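Local coordinates for carboxysome shell vertex protein CcmL (Nostoc sp., PDB 4N8X) that probably forms the pentameric vertices of the carboxysome, the polyhedral inclusion in which RuBisCO is sequestered, and interacts with full-length CcmM, at residues Q38-A50 against L67-V79. Numbering follows the deposited sequence.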
# COMPACT_ATOMS: atom_id res chain seq x y z
N GLN A 38 -9.68 -13.61 -10.87
CA GLN A 38 -9.24 -14.75 -10.07
C GLN A 38 -8.27 -14.27 -8.98
O GLN A 38 -7.19 -14.82 -8.81
CB GLN A 38 -8.62 -15.86 -10.94
CG GLN A 38 -9.62 -16.49 -11.95
CD GLN A 38 -10.82 -17.16 -11.26
OE1 GLN A 38 -10.72 -17.57 -10.10
NE2 GLN A 38 -11.96 -17.24 -11.95
N LYS A 39 -8.70 -13.23 -8.26
CA LYS A 39 -7.97 -12.63 -7.17
C LYS A 39 -8.93 -12.54 -6.02
O LYS A 39 -10.07 -12.07 -6.18
CB LYS A 39 -7.52 -11.22 -7.53
CG LYS A 39 -6.48 -11.15 -8.63
CD LYS A 39 -5.67 -9.86 -8.60
CE LYS A 39 -4.98 -9.59 -9.96
NZ LYS A 39 -3.79 -8.69 -9.87
N TYR A 40 -8.47 -12.95 -4.83
CA TYR A 40 -9.32 -13.02 -3.65
C TYR A 40 -8.64 -12.34 -2.46
O TYR A 40 -7.43 -12.15 -2.46
CB TYR A 40 -9.58 -14.48 -3.28
CG TYR A 40 -10.50 -15.23 -4.24
CD1 TYR A 40 -10.06 -15.59 -5.51
CD2 TYR A 40 -11.81 -15.59 -3.86
CE1 TYR A 40 -10.89 -16.29 -6.40
CE2 TYR A 40 -12.65 -16.30 -4.76
CZ TYR A 40 -12.18 -16.63 -6.02
OH TYR A 40 -12.96 -17.33 -6.92
N GLU A 41 -9.41 -12.01 -1.45
CA GLU A 41 -8.84 -11.51 -0.21
C GLU A 41 -9.79 -11.81 0.92
O GLU A 41 -10.93 -12.19 0.67
CB GLU A 41 -8.51 -10.03 -0.28
CG GLU A 41 -9.66 -9.06 -0.34
CD GLU A 41 -9.15 -7.64 -0.67
OE1 GLU A 41 -8.28 -7.51 -1.55
OE2 GLU A 41 -9.58 -6.66 -0.03
N VAL A 42 -9.31 -11.64 2.15
CA VAL A 42 -10.13 -11.87 3.33
C VAL A 42 -10.31 -10.54 4.01
O VAL A 42 -9.31 -9.84 4.24
CB VAL A 42 -9.43 -12.85 4.28
CG1 VAL A 42 -10.32 -13.17 5.51
CG2 VAL A 42 -9.07 -14.12 3.52
N ALA A 43 -11.56 -10.18 4.30
CA ALA A 43 -11.87 -8.91 4.98
C ALA A 43 -12.73 -9.15 6.22
O ALA A 43 -13.55 -10.07 6.24
CB ALA A 43 -12.60 -7.94 4.01
N ALA A 44 -12.61 -8.28 7.21
CA ALA A 44 -13.45 -8.33 8.39
C ALA A 44 -14.82 -7.77 8.03
O ALA A 44 -14.94 -6.83 7.23
CB ALA A 44 -12.82 -7.52 9.53
N ASP A 45 -15.87 -8.35 8.59
CA ASP A 45 -17.20 -7.78 8.36
C ASP A 45 -17.94 -7.78 9.67
O ASP A 45 -18.84 -8.56 9.89
CB ASP A 45 -17.96 -8.58 7.31
CG ASP A 45 -19.41 -8.06 7.08
OD1 ASP A 45 -19.77 -6.97 7.60
OD2 ASP A 45 -20.21 -8.73 6.37
N ASN A 46 -17.56 -6.90 10.57
CA ASN A 46 -18.24 -6.89 11.86
C ASN A 46 -19.27 -5.79 11.96
O ASN A 46 -19.95 -5.65 12.97
CB ASN A 46 -17.22 -6.84 13.01
CG ASN A 46 -16.25 -5.68 12.89
OD1 ASN A 46 -16.64 -4.52 12.70
ND2 ASN A 46 -14.96 -5.99 13.01
N SER A 47 -19.45 -5.03 10.88
CA SER A 47 -20.26 -3.81 10.95
C SER A 47 -21.36 -3.79 9.88
O SER A 47 -22.36 -3.11 10.02
CB SER A 47 -19.33 -2.59 10.75
OG SER A 47 -19.97 -1.52 10.09
N VAL A 48 -21.16 -4.50 8.79
CA VAL A 48 -22.09 -4.34 7.68
C VAL A 48 -23.03 -5.54 7.53
O VAL A 48 -24.23 -5.40 7.39
CB VAL A 48 -21.29 -4.07 6.38
CG1 VAL A 48 -22.16 -4.31 5.15
CG2 VAL A 48 -20.72 -2.64 6.40
N GLY A 49 -22.48 -6.75 7.56
CA GLY A 49 -23.34 -7.91 7.54
C GLY A 49 -23.80 -8.33 6.15
O GLY A 49 -24.99 -8.55 5.91
N ALA A 50 -22.84 -8.50 5.24
CA ALA A 50 -23.11 -8.89 3.86
C ALA A 50 -23.37 -10.40 3.75
O ALA A 50 -22.91 -11.19 4.59
CB ALA A 50 -21.95 -8.48 2.93
N LEU A 67 -13.68 1.38 11.63
CA LEU A 67 -14.95 0.78 12.04
C LEU A 67 -14.88 0.61 13.54
O LEU A 67 -13.80 0.36 14.07
CB LEU A 67 -15.17 -0.59 11.37
CG LEU A 67 -15.13 -0.71 9.85
CD1 LEU A 67 -15.64 -2.09 9.42
CD2 LEU A 67 -15.97 0.37 9.23
N LEU A 68 -16.02 0.75 14.23
CA LEU A 68 -15.99 0.68 15.70
C LEU A 68 -15.53 -0.69 16.21
O LEU A 68 -15.97 -1.75 15.74
CB LEU A 68 -17.33 1.14 16.34
CG LEU A 68 -18.47 0.25 16.88
CD1 LEU A 68 -18.07 -0.70 17.99
CD2 LEU A 68 -19.56 1.16 17.40
N GLY A 69 -14.64 -0.65 17.19
CA GLY A 69 -14.07 -1.87 17.73
C GLY A 69 -12.80 -2.33 17.03
O GLY A 69 -12.01 -3.06 17.63
N ASN A 70 -12.59 -1.89 15.79
CA ASN A 70 -11.44 -2.35 14.99
C ASN A 70 -10.13 -1.60 15.27
O ASN A 70 -9.08 -1.97 14.71
CB ASN A 70 -11.74 -2.24 13.48
CG ASN A 70 -12.65 -3.36 12.96
OD1 ASN A 70 -13.06 -4.24 13.71
ND2 ASN A 70 -12.96 -3.31 11.68
N GLU A 71 -10.17 -0.56 16.11
CA GLU A 71 -9.09 0.42 16.20
C GLU A 71 -7.73 -0.17 16.50
O GLU A 71 -6.70 0.27 15.96
CB GLU A 71 -9.39 1.49 17.26
CG GLU A 71 -10.82 2.02 17.20
CD GLU A 71 -11.81 1.07 17.83
OE1 GLU A 71 -11.59 0.65 18.98
OE2 GLU A 71 -12.79 0.72 17.16
N GLN A 72 -7.73 -1.13 17.41
CA GLN A 72 -6.52 -1.78 17.83
C GLN A 72 -6.59 -3.27 17.48
O GLN A 72 -5.98 -4.10 18.13
CB GLN A 72 -6.31 -1.53 19.33
CG GLN A 72 -6.25 -0.04 19.63
CD GLN A 72 -6.32 0.29 21.10
OE1 GLN A 72 -6.60 -0.58 21.93
NE2 GLN A 72 -6.07 1.55 21.43
N ARG A 73 -7.33 -3.58 16.43
CA ARG A 73 -7.36 -4.93 15.87
C ARG A 73 -6.48 -4.98 14.61
O ARG A 73 -6.33 -3.97 13.92
CB ARG A 73 -8.80 -5.34 15.48
CG ARG A 73 -9.80 -5.39 16.67
CD ARG A 73 -11.12 -6.01 16.16
NE ARG A 73 -11.98 -6.46 17.25
CZ ARG A 73 -13.30 -6.26 17.28
NH1 ARG A 73 -14.02 -6.70 18.31
NH2 ARG A 73 -13.88 -5.60 16.28
N PRO A 74 -5.90 -6.15 14.32
CA PRO A 74 -4.99 -6.22 13.15
C PRO A 74 -5.71 -6.61 11.90
O PRO A 74 -5.51 -7.70 11.34
CB PRO A 74 -3.98 -7.31 13.56
CG PRO A 74 -4.73 -8.19 14.55
CD PRO A 74 -5.69 -7.25 15.28
N VAL A 75 -6.52 -5.68 11.41
CA VAL A 75 -7.30 -5.91 10.21
C VAL A 75 -6.87 -4.84 9.22
O VAL A 75 -6.70 -3.66 9.57
CB VAL A 75 -8.79 -5.82 10.50
CG1 VAL A 75 -9.17 -6.87 11.54
CG2 VAL A 75 -9.12 -4.46 11.06
N ASP A 76 -6.64 -5.26 7.98
CA ASP A 76 -6.18 -4.31 6.98
C ASP A 76 -7.15 -4.32 5.83
O ASP A 76 -6.84 -3.77 4.77
CB ASP A 76 -4.78 -4.68 6.49
CG ASP A 76 -4.69 -6.12 5.97
OD1 ASP A 76 -5.75 -6.79 5.90
OD2 ASP A 76 -3.57 -6.57 5.63
N ALA A 77 -8.31 -4.97 6.02
CA ALA A 77 -9.38 -5.03 5.01
C ALA A 77 -10.70 -5.27 5.70
O ALA A 77 -10.79 -6.14 6.58
CB ALA A 77 -9.12 -6.13 3.91
N ALA A 78 -11.67 -4.41 5.39
CA ALA A 78 -12.99 -4.44 6.01
C ALA A 78 -14.09 -4.20 4.96
O ALA A 78 -13.92 -3.39 4.03
CB ALA A 78 -13.08 -3.39 7.19
N VAL A 79 -15.21 -4.89 5.14
CA VAL A 79 -16.40 -4.61 4.36
C VAL A 79 -17.05 -3.33 4.88
O VAL A 79 -17.28 -3.19 6.07
CB VAL A 79 -17.36 -5.81 4.40
CG1 VAL A 79 -18.72 -5.46 3.78
CG2 VAL A 79 -16.72 -7.00 3.67
O HOH W 1 -18.11 -4.57 8.47
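Ala44 and Ala78 form a single beta bridge that helps close the beta barrel of the CcmL/EutN fold, linking the end of the outermost strand 39-44 to the start of strand 77-88. Both polar backbone atoms of Ala44 are satisfied here: its N donates to Ala77 O (2.9 Å), and its O accepts from Val79 N, nearly straight at 168°. Beyond the bridge, Asn46 ND2 donates to Asn70 OD1 (2.7 Å), in the carbonyl plane and on a lone pair, with the two amides turned 70° apart. Arg73 NH2 donates to the same oxygen at 3.0 Å, within its guanidinium plane, while Asn70 ND2 is taken up by Ala64 O. With a leucine in place of Asn70 the shared acceptor is gone, and the Asn46 amide would probably be set free to turn while Ala64 O would probably lose its donor. The Asp45 carboxylate, its CG anti to the backbone N (chi1 177°), is placed to accept from the following loop: OD1 takes Val48 N, an Asx motif, and also Gly49 N, while OD2 takes Ala50 N. Val48 CG1 packs on Val79 CG1 (3.9 Å). Beside them a bridging water accepts from Ser47 N and donates to Asp45 OD1 and, at 2.9 Å, to Val79 O.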